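Local coordinates for protein heme oxygenase 1 (Synechocystis sp., PDB 1WE1) that probably opens the heme ring to give biliverdin IXalpha, carbon monoxide and free iron, supplying the chromophore of the photosynthetic antennae, at residues Glu73-Tyr87 against Leu148-Ile161. Numbering follows the deposited sequence.
Sequences ELNRKQSLEQDLQFY and LHDGGTAFYEFADI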
ATOM      1  N   GLU A  73      12.814  -5.316   6.511  1.00 52.54           N
ATOM      2  CA  GLU A  73      11.954  -5.466   7.674  1.00 53.71           C
ATOM      3  C   GLU A  73      10.568  -4.935   7.336  1.00 52.16           C
ATOM      4  O   GLU A  73       9.608  -5.176   8.065  1.00 53.40           O
ATOM      5  CB  GLU A  73      12.521  -4.681   8.861  1.00 56.62           C
ATOM      6  CG  GLU A  73      13.979  -4.989   9.146  1.00 62.61           C
ATOM      7  CD  GLU A  73      14.932  -4.035   8.446  1.00 64.73           C
ATOM      8  OE1 GLU A  73      15.069  -2.890   8.926  1.00 68.18           O
ATOM      9  OE2 GLU A  73      15.538  -4.424   7.421  1.00 65.17           O
ATOM     10  N   LEU A  74      10.473  -4.200   6.232  1.00 49.40           N
ATOM     11  CA  LEU A  74       9.207  -3.637   5.797  1.00 46.69           C
ATOM     12  C   LEU A  74       8.418  -4.614   4.930  1.00 45.57           C
ATOM     13  O   LEU A  74       7.188  -4.572   4.921  1.00 43.25           O
ATOM     14  CB  LEU A  74       9.434  -2.336   5.019  1.00 44.99           C
ATOM     15  CG  LEU A  74       9.990  -1.158   5.825  1.00 47.35           C
ATOM     16  CD1 LEU A  74      10.261   0.036   4.894  1.00 45.51           C
ATOM     17  CD2 LEU A  74       9.011  -0.784   6.929  1.00 44.07           C
ATOM     18  N   ASN A  75       9.122  -5.496   4.218  1.00 44.25           N
ATOM     19  CA  ASN A  75       8.473  -6.464   3.323  1.00 45.91           C
ATOM     20  C   ASN A  75       7.078  -6.967   3.752  1.00 45.33           C
ATOM     21  O   ASN A  75       6.901  -7.579   4.806  1.00 46.34           O
ATOM     22  CB  ASN A  75       9.417  -7.651   3.056  1.00 44.97           C
ATOM     23  CG  ASN A  75      10.620  -7.257   2.186  1.00 45.01           C
ATOM     24  OD1 ASN A  75      11.440  -8.096   1.814  1.00 46.12           O
ATOM     25  ND2 ASN A  75      10.723  -5.977   1.870  1.00 45.16           N
ATOM     26  N   ARG A  76       6.090  -6.690   2.907  1.00 43.70           N
ATOM     27  CA  ARG A  76       4.707  -7.071   3.166  1.00 42.21           C
ATOM     28  C   ARG A  76       4.239  -8.318   2.392  1.00 41.47           C
ATOM     29  O   ARG A  76       3.196  -8.878   2.707  1.00 39.90           O
ATOM     30  CB  ARG A  76       3.761  -5.905   2.811  1.00 40.45           C
ATOM     31  CG  ARG A  76       3.916  -4.610   3.617  1.00 40.85           C
ATOM     32  CD  ARG A  76       3.621  -4.790   5.112  1.00 38.57           C
ATOM     33  NE  ARG A  76       4.660  -5.573   5.772  1.00 39.46           N
ATOM     34  CZ  ARG A  76       4.547  -6.116   6.980  1.00 41.27           C
ATOM     35  NH1 ARG A  76       3.428  -5.968   7.681  1.00 43.54           N
ATOM     36  NH2 ARG A  76       5.552  -6.816   7.489  1.00 40.20           N
ATOM     37  N   LYS A  77       4.993  -8.763   1.396  1.00 41.01           N
ATOM     38  CA  LYS A  77       4.536  -9.901   0.606  1.00 43.31           C
ATOM     39  C   LYS A  77       4.024 -11.105   1.410  1.00 45.84           C
ATOM     40  O   LYS A  77       2.876 -11.528   1.234  1.00 44.96           O
ATOM     41  CB  LYS A  77       5.619 -10.367  -0.364  1.00 41.15           C
ATOM     42  CG  LYS A  77       5.084 -11.392  -1.340  1.00 40.70           C
ATOM     43  CD  LYS A  77       6.196 -12.070  -2.102  1.00 39.55           C
ATOM     44  CE  LYS A  77       5.636 -13.112  -3.061  1.00 38.07           C
ATOM     45  NZ  LYS A  77       6.762 -13.800  -3.762  1.00 37.33           N
ATOM     46  N   GLN A  78       4.873 -11.650   2.280  1.00 47.08           N
ATOM     47  CA  GLN A  78       4.508 -12.805   3.099  1.00 48.40           C
ATOM     48  C   GLN A  78       3.270 -12.580   3.978  1.00 48.19           C
ATOM     49  O   GLN A  78       2.373 -13.424   4.019  1.00 48.12           O
ATOM     50  CB  GLN A  78       5.688 -13.222   3.983  1.00 50.08           C
ATOM     51  CG  GLN A  78       6.932 -13.689   3.224  1.00 54.15           C
ATOM     52  CD  GLN A  78       7.495 -12.627   2.276  1.00 57.80           C
ATOM     53  OE1 GLN A  78       7.471 -11.419   2.571  1.00 56.61           O
ATOM     54  NE2 GLN A  78       8.021 -13.076   1.138  1.00 57.57           N
ATOM     55  N   SER A  79       3.219 -11.454   4.682  1.00 47.25           N
ATOM     56  CA  SER A  79       2.081 -11.165   5.545  1.00 47.17           C
ATOM     57  C   SER A  79       0.808 -11.090   4.715  1.00 47.41           C
ATOM     58  O   SER A  79      -0.264 -11.487   5.169  1.00 49.38           O
ATOM     59  CB  SER A  79       2.293  -9.842   6.303  1.00 49.48           C
ATOM     60  OG  SER A  79       2.057  -8.707   5.479  1.00 49.79           O
ATOM     61  N   LEU A  80       0.938 -10.591   3.489  1.00 45.73           N
ATOM     62  CA  LEU A  80      -0.184 -10.456   2.573  1.00 44.30           C
ATOM     63  C   LEU A  80      -0.607 -11.844   2.065  1.00 46.10           C
ATOM     64  O   LEU A  80      -1.782 -12.074   1.736  1.00 46.28           O
ATOM     65  CB  LEU A  80       0.224  -9.543   1.416  1.00 43.56           C
ATOM     66  CG  LEU A  80      -0.650  -8.351   0.998  1.00 43.72           C
ATOM     67  CD1 LEU A  80      -1.407  -7.745   2.160  1.00 40.22           C
ATOM     68  CD2 LEU A  80       0.255  -7.317   0.363  1.00 41.97           C
ATOM     69  N   GLU A  81       0.343 -12.771   1.995  1.00 44.62           N
ATOM     70  CA  GLU A  81       0.009 -14.118   1.565  1.00 46.98           C
ATOM     71  C   GLU A  81      -0.800 -14.748   2.690  1.00 47.88           C
ATOM     72  O   GLU A  81      -1.721 -15.537   2.453  1.00 47.94           O
ATOM     73  CB  GLU A  81       1.267 -14.950   1.314  1.00 47.45           C
ATOM     74  CG  GLU A  81       2.035 -14.545   0.076  1.00 52.54           C
ATOM     75  CD  GLU A  81       3.159 -15.504  -0.262  1.00 54.79           C
ATOM     76  OE1 GLU A  81       3.758 -15.354  -1.351  1.00 56.25           O
ATOM     77  OE2 GLU A  81       3.446 -16.403   0.563  1.00 56.96           O
ATOM     78  N   GLN A  82      -0.453 -14.386   3.919  1.00 47.96           N
ATOM     79  CA  GLN A  82      -1.161 -14.904   5.076  1.00 48.87           C
ATOM     80  C   GLN A  82      -2.606 -14.431   5.041  1.00 47.97           C
ATOM     81  O   GLN A  82      -3.523 -15.184   5.362  1.00 48.27           O
ATOM     82  CB  GLN A  82      -0.459 -14.460   6.363  1.00 50.37           C
ATOM     83  CG  GLN A  82       0.714 -15.375   6.745  1.00 53.69           C
ATOM     84  CD  GLN A  82       1.566 -14.834   7.894  1.00 56.65           C
ATOM     85  OE1 GLN A  82       1.047 -14.239   8.847  1.00 57.61           O
ATOM     86  NE2 GLN A  82       2.878 -15.057   7.815  1.00 55.21           N
ATOM     87  N   ASP A  83      -2.812 -13.192   4.619  1.00 46.92           N
ATOM     88  CA  ASP A  83      -4.160 -12.660   4.532  1.00 46.23           C
ATOM     89  C   ASP A  83      -4.981 -13.316   3.417  1.00 44.47           C
ATOM     90  O   ASP A  83      -6.173 -13.523   3.577  1.00 43.65           O
ATOM     91  CB  ASP A  83      -4.112 -11.140   4.345  1.00 48.36           C
ATOM     92  CG  ASP A  83      -3.740 -10.402   5.631  1.00 50.59           C
ATOM     93  OD1 ASP A  83      -3.638  -9.154   5.598  1.00 53.27           O
ATOM     94  OD2 ASP A  83      -3.554 -11.063   6.678  1.00 49.58           O
ATOM     95  N   LEU A  84      -4.350 -13.637   2.291  1.00 43.30           N
ATOM     96  CA  LEU A  84      -5.053 -14.282   1.184  1.00 44.37           C
ATOM     97  C   LEU A  84      -5.526 -15.665   1.638  1.00 44.63           C
ATOM     98  O   LEU A  84      -6.628 -16.116   1.302  1.00 41.21           O
ATOM     99  CB  LEU A  84      -4.126 -14.410  -0.042  1.00 44.07           C
ATOM    100  CG  LEU A  84      -3.783 -13.087  -0.757  1.00 46.57           C
ATOM    101  CD1 LEU A  84      -2.529 -13.218  -1.630  1.00 42.47           C
ATOM    102  CD2 LEU A  84      -4.988 -12.650  -1.582  1.00 44.40           C
ATOM    103  N   GLN A  85      -4.669 -16.332   2.401  1.00 45.91           N
ATOM    104  CA  GLN A  85      -4.974 -17.649   2.934  1.00 48.96           C
ATOM    105  C   GLN A  85      -6.264 -17.556   3.750  1.00 48.98           C
ATOM    106  O   GLN A  85      -7.151 -18.398   3.629  1.00 50.91           O
ATOM    107  CB  GLN A  85      -3.829 -18.116   3.836  1.00 51.16           C
ATOM    108  CG  GLN A  85      -4.127 -19.377   4.633  1.00 53.65           C
ATOM    109  CD  GLN A  85      -3.607 -20.625   3.966  1.00 55.22           C
ATOM    110  OE1 GLN A  85      -4.123 -21.057   2.937  1.00 57.23           O
ATOM    111  NE2 GLN A  85      -2.570 -21.214   4.547  1.00 58.53           N
ATOM    112  N   PHE A  86      -6.356 -16.520   4.574  1.00 47.10           N
ATOM    113  CA  PHE A  86      -7.514 -16.296   5.419  1.00 46.05           C
ATOM    114  C   PHE A  86      -8.794 -15.940   4.641  1.00 46.49           C
ATOM    115  O   PHE A  86      -9.871 -16.475   4.926  1.00 48.98           O
ATOM    116  CB  PHE A  86      -7.200 -15.191   6.435  1.00 44.90           C
ATOM    117  CG  PHE A  86      -8.384 -14.778   7.259  1.00 44.14           C
ATOM    118  CD1 PHE A  86      -8.799 -15.551   8.343  1.00 44.70           C
ATOM    119  CD2 PHE A  86      -9.126 -13.655   6.911  1.00 41.60           C
ATOM    120  CE1 PHE A  86      -9.947 -15.215   9.070  1.00 43.69           C
ATOM    121  CE2 PHE A  86     -10.271 -13.309   7.625  1.00 44.04           C
ATOM    122  CZ  PHE A  86     -10.685 -14.095   8.709  1.00 44.20           C
ATOM    123  N   TYR A  87      -8.686 -15.042   3.667  1.00 44.68           N
ATOM    124  CA  TYR A  87      -9.845 -14.631   2.885  1.00 41.34           C
ATOM    125  C   TYR A  87     -10.236 -15.602   1.781  1.00 43.52           C
ATOM    126  O   TYR A  87     -11.407 -15.689   1.417  1.00 43.92           O
ATOM    127  CB  TYR A  87      -9.600 -13.252   2.278  1.00 38.10           C
ATOM    128  CG  TYR A  87      -9.570 -12.164   3.308  1.00 35.95           C
ATOM    129  CD1 TYR A  87      -8.371 -11.603   3.724  1.00 35.40           C
ATOM    130  CD2 TYR A  87     -10.738 -11.741   3.917  1.00 35.04           C
ATOM    131  CE1 TYR A  87      -8.340 -10.648   4.727  1.00 36.52           C
ATOM    132  CE2 TYR A  87     -10.724 -10.796   4.919  1.00 36.23           C
ATOM    133  CZ  TYR A  87      -9.522 -10.247   5.324  1.00 37.43           C
ATOM    134  OH  TYR A  87      -9.518  -9.293   6.322  1.00 36.23           O
ATOM    135  N   LEU A 148     -12.668  -9.723  12.787  1.00 80.66           N
ATOM    136  CA  LEU A 148     -11.461 -10.529  12.611  1.00 83.14           C
ATOM    137  C   LEU A 148     -10.728 -10.671  13.946  1.00 85.42           C
ATOM    138  O   LEU A 148      -9.595 -10.198  14.094  1.00 86.16           O
ATOM    139  CB  LEU A 148     -10.510  -9.889  11.586  1.00 81.43           C
ATOM    140  CG  LEU A 148     -10.980  -9.665  10.151  1.00 78.81           C
ATOM    141  CD1 LEU A 148     -11.857 -10.825   9.724  1.00 77.61           C
ATOM    142  CD2 LEU A 148     -11.745  -8.367  10.058  1.00 79.35           C
ATOM    143  N   HIS A 149     -11.379 -11.319  14.912  1.00 87.54           N
ATOM    144  CA  HIS A 149     -10.796 -11.522  16.239  1.00 89.11           C
ATOM    145  C   HIS A 149      -9.302 -11.801  16.100  1.00 89.10           C
ATOM    146  O   HIS A 149      -8.490 -11.287  16.873  1.00 90.06           O
ATOM    147  CB  HIS A 149     -11.487 -12.689  16.956  1.00 90.14           C
ATOM    148  CG  HIS A 149     -12.984 -12.630  16.898  1.00 91.85           C
ATOM    149  ND1 HIS A 149     -13.695 -12.920  15.753  1.00 92.56           N
ATOM    150  CD2 HIS A 149     -13.901 -12.293  17.834  1.00 92.45           C
ATOM    151  CE1 HIS A 149     -14.987 -12.762  15.986  1.00 92.94           C
ATOM    152  NE2 HIS A 149     -15.139 -12.382  17.242  1.00 92.81           N
ATOM    153  N   ASP A 150      -8.953 -12.612  15.104  1.00 87.91           N
ATOM    154  CA  ASP A 150      -7.560 -12.947  14.824  1.00 86.55           C
ATOM    155  C   ASP A 150      -7.441 -13.555  13.430  1.00 83.45           C
ATOM    156  O   ASP A 150      -8.079 -14.565  13.123  1.00 83.97           O
ATOM    157  CB  ASP A 150      -7.010 -13.925  15.866  1.00 89.24           C
ATOM    158  CG  ASP A 150      -5.683 -13.462  16.448  1.00 91.34           C
ATOM    159  OD1 ASP A 150      -4.794 -13.050  15.668  1.00 92.44           O
ATOM    160  OD2 ASP A 150      -5.528 -13.513  17.685  1.00 92.67           O
ATOM    161  N   GLY A 151      -6.615 -12.934  12.595  1.00 78.96           N
ATOM    162  CA  GLY A 151      -6.440 -13.400  11.234  1.00 72.05           C
ATOM    163  C   GLY A 151      -7.115 -12.422  10.290  1.00 68.30           C
ATOM    164  O   GLY A 151      -8.176 -11.872  10.606  1.00 66.51           O
ATOM    165  N   GLY A 152      -6.499 -12.187   9.138  1.00 63.98           N
ATOM    166  CA  GLY A 152      -7.080 -11.266   8.180  1.00 59.46           C
ATOM    167  C   GLY A 152      -6.481  -9.873   8.221  1.00 56.76           C
ATOM    168  O   GLY A 152      -6.828  -9.027   7.396  1.00 55.38           O
ATOM    169  N   THR A 153      -5.583  -9.624   9.169  1.00 54.04           N
ATOM    170  CA  THR A 153      -4.955  -8.312   9.281  1.00 52.82           C
ATOM    171  C   THR A 153      -3.442  -8.378   9.463  1.00 50.85           C
ATOM    172  O   THR A 153      -2.837  -7.453   9.977  1.00 49.48           O
ATOM    173  CB  THR A 153      -5.551  -7.502  10.451  1.00 53.83           C
ATOM    174  OG1 THR A 153      -5.422  -8.250  11.667  1.00 57.54           O
ATOM    175  CG2 THR A 153      -7.021  -7.204  10.201  1.00 56.08           C
ATOM    176  N   ALA A 154      -2.828  -9.468   9.030  1.00 50.20           N
ATOM    177  CA  ALA A 154      -1.387  -9.618   9.161  1.00 49.93           C
ATOM    178  C   ALA A 154      -0.618  -8.500   8.433  1.00 50.70           C
ATOM    179  O   ALA A 154       0.540  -8.210   8.757  1.00 50.77           O
ATOM    180  CB  ALA A 154      -0.972 -10.983   8.626  1.00 48.56           C
ATOM    181  N   PHE A 155      -1.281  -7.875   7.461  1.00 50.67           N
ATOM    182  CA  PHE A 155      -0.701  -6.803   6.651  1.00 50.16           C
ATOM    183  C   PHE A 155      -0.396  -5.516   7.409  1.00 50.79           C
ATOM    184  O   PHE A 155       0.534  -4.796   7.067  1.00 52.96           O
ATOM    185  CB  PHE A 155      -1.632  -6.485   5.478  1.00 48.33           C
ATOM    186  CG  PHE A 155      -1.189  -5.310   4.645  1.00 47.83           C
ATOM    187  CD1 PHE A 155      -1.954  -4.152   4.595  1.00 46.46           C
ATOM    188  CD2 PHE A 155      -0.017  -5.372   3.888  1.00 47.04           C
ATOM    189  CE1 PHE A 155      -1.560  -3.077   3.802  1.00 47.56           C
ATOM    190  CE2 PHE A 155       0.387  -4.300   3.091  1.00 45.49           C
ATOM    191  CZ  PHE A 155      -0.383  -3.154   3.046  1.00 45.82           C
ATOM    192  N   TYR A 156      -1.180  -5.224   8.434  1.00 52.35           N
ATOM    193  CA  TYR A 156      -0.994  -4.016   9.228  1.00 53.38           C
ATOM    194  C   TYR A 156      -0.020  -4.241  10.405  1.00 54.77           C
ATOM    195  O   TYR A 156       0.290  -3.317  11.161  1.00 55.20           O
ATOM    196  CB  TYR A 156      -2.362  -3.560   9.752  1.00 53.53           C
ATOM    197  CG  TYR A 156      -3.395  -3.346   8.666  1.00 53.85           C
ATOM    198  CD1 TYR A 156      -3.347  -2.217   7.841  1.00 54.39           C
ATOM    199  CD2 TYR A 156      -4.415  -4.276   8.452  1.00 54.26           C
ATOM    200  CE1 TYR A 156      -4.287  -2.018   6.829  1.00 54.55           C
ATOM    201  CE2 TYR A 156      -5.367  -4.088   7.440  1.00 53.54           C
ATOM    202  CZ  TYR A 156      -5.295  -2.960   6.632  1.00 54.32           C
ATOM    203  OH  TYR A 156      -6.209  -2.778   5.618  1.00 53.73           O
ATOM    204  N   GLU A 157       0.471  -5.466  10.546  1.00 55.47           N
ATOM    205  CA  GLU A 157       1.373  -5.799  11.636  1.00 57.50           C
ATOM    206  C   GLU A 157       2.817  -6.007  11.198  1.00 57.73           C
ATOM    207  O   GLU A 157       3.135  -6.970  10.495  1.00 56.56           O
ATOM    208  CB  GLU A 157       0.884  -7.067  12.344  1.00 60.23           C
ATOM    209  CG  GLU A 157      -0.544  -6.993  12.869  1.00 65.11           C
ATOM    210  CD  GLU A 157      -1.178  -8.372  13.048  1.00 69.33           C
ATOM    211  OE1 GLU A 157      -2.369  -8.434  13.442  1.00 70.15           O
ATOM    212  OE2 GLU A 157      -0.488  -9.391  12.788  1.00 70.83           O
ATOM    213  N   PHE A 158       3.691  -5.100  11.620  1.00 58.39           N
ATOM    214  CA  PHE A 158       5.107  -5.223  11.304  1.00 59.84           C
ATOM    215  C   PHE A 158       5.739  -5.980  12.467  1.00 61.36           C
ATOM    216  O   PHE A 158       6.036  -5.420  13.522  1.00 60.98           O
ATOM    217  CB  PHE A 158       5.759  -3.843  11.122  1.00 58.06           C
ATOM    218  CG  PHE A 158       5.338  -3.136   9.857  1.00 54.36           C
ATOM    219  CD1 PHE A 158       4.136  -2.439   9.798  1.00 52.55           C
ATOM    220  CD2 PHE A 158       6.119  -3.217   8.711  1.00 53.16           C
ATOM    221  CE1 PHE A 158       3.717  -1.836   8.611  1.00 52.20           C
ATOM    222  CE2 PHE A 158       5.710  -2.618   7.522  1.00 53.14           C
ATOM    223  CZ  PHE A 158       4.506  -1.927   7.470  1.00 51.47           C
ATOM    224  N   ALA A 159       5.915  -7.275  12.260  1.00 64.32           N
ATOM    225  CA  ALA A 159       6.473  -8.151  13.276  1.00 67.47           C
ATOM    226  C   ALA A 159       7.929  -7.853  13.601  1.00 68.86           C
ATOM    227  O   ALA A 159       8.311  -7.772  14.770  1.00 69.66           O
ATOM    228  CB  ALA A 159       6.328  -9.612  12.828  1.00 66.41           C
ATOM    229  N   ASP A 160       8.734  -7.682  12.560  1.00 69.70           N
ATOM    230  CA  ASP A 160      10.156  -7.442  12.725  1.00 70.56           C
ATOM    231  C   ASP A 160      10.546  -6.000  12.997  1.00 70.36           C
ATOM    232  O   ASP A 160      11.663  -5.586  12.702  1.00 69.81           O
ATOM    233  CB  ASP A 160      10.883  -7.971  11.500  1.00 72.95           C
ATOM    234  CG  ASP A 160      10.417  -9.362  11.122  1.00 76.35           C
ATOM    235  OD1 ASP A 160       9.218  -9.515  10.789  1.00 79.30           O
ATOM    236  OD2 ASP A 160      11.238 -10.305  11.167  1.00 78.23           O
ATOM    237  N   ILE A 161       9.616  -5.243  13.565  1.00 70.98           N
ATOM    238  CA  ILE A 161       9.860  -3.853  13.918  1.00 71.86           C
ATOM    239  C   ILE A 161       9.265  -3.580  15.299  1.00 74.25           C
ATOM    240  O   ILE A 161       8.052  -3.404  15.458  1.00 73.26           O
ATOM    241  CB  ILE A 161       9.239  -2.880  12.901  1.00 71.07           C
ATOM    242  CG1 ILE A 161       9.880  -3.079  11.527  1.00 69.75           C
ATOM    243  CG2 ILE A 161       9.442  -1.447  13.374  1.00 70.27           C
ATOM    244  CD1 ILE A 161       9.345  -2.153  10.459  1.00 67.98           C
TER
HETATM  245  O   HOH W   1       4.987  -8.611   9.509  1.00 41.19           O
HETATM  246  O   HOH W   2      -4.056 -13.652   8.215  1.00 37.93           O
HETATM  247  O   HOH W   3      -5.759  -7.365   5.738  1.00 49.40           O
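Arg-76 makes both of its direct bonds to the facing loop with NH1, an almost straight one to Glu-157 O (3.0 Å, 173°) and a second to Phe-155 O (3.2 Å). Both oxygens lie at the edge of the guanidinium, near its plane, although NH1 sits well above the plane of each carbonyl. Bends at chi2 and chi3 fold the chain back, so that NE also reaches Leu-74 O at 2.8 Å and NH2 reaches Asn-75 O; a water links NH2 to Glu-157 O and Ala-159 N. Arginine suits this place because its flat cation can serve several carbonyls and still stack: one face lies on the Phe-158 ring, planes 10° apart, a cation-pi contact. A leucine here would probably cost Phe-155 O and Glu-157 O the NH1 donor they share, take from the water its NH2 partner, and strip the cation from the face of Phe-158. Asp-83 spreads its carboxylate over two successive amides, OD2 accepting from Ala-154 N (2.9 Å) on its syn lone pair and OD1 from Phe-155 N. Waters join each of these oxygens to Gly-152, whose carbonyl also receives Tyr-87 OH. In this all-helical heme oxygenase fold, the contact sets helix 77-88 and the residues just before it against the connection between helices 120-146 and 164-176, with the side chain of Phe-155 about 9 Å from the bound heme. With CG anti to the backbone N (chi1 175°), the Phe-155 ring runs alongside Leu-80. Phe-86 lays one face over the Gly-151 to Gly-152 peptide and touches Leu-148 CD1. Both glycines have backbone angles at which a CB would press on the preceding carbonyl oxygen, and at Gly-152 it would also strike Phe-86 and Tyr-87. Leu-74 CD2 packs at 3.8 Å against both Phe-158 CE2 and Ile-161 CD1.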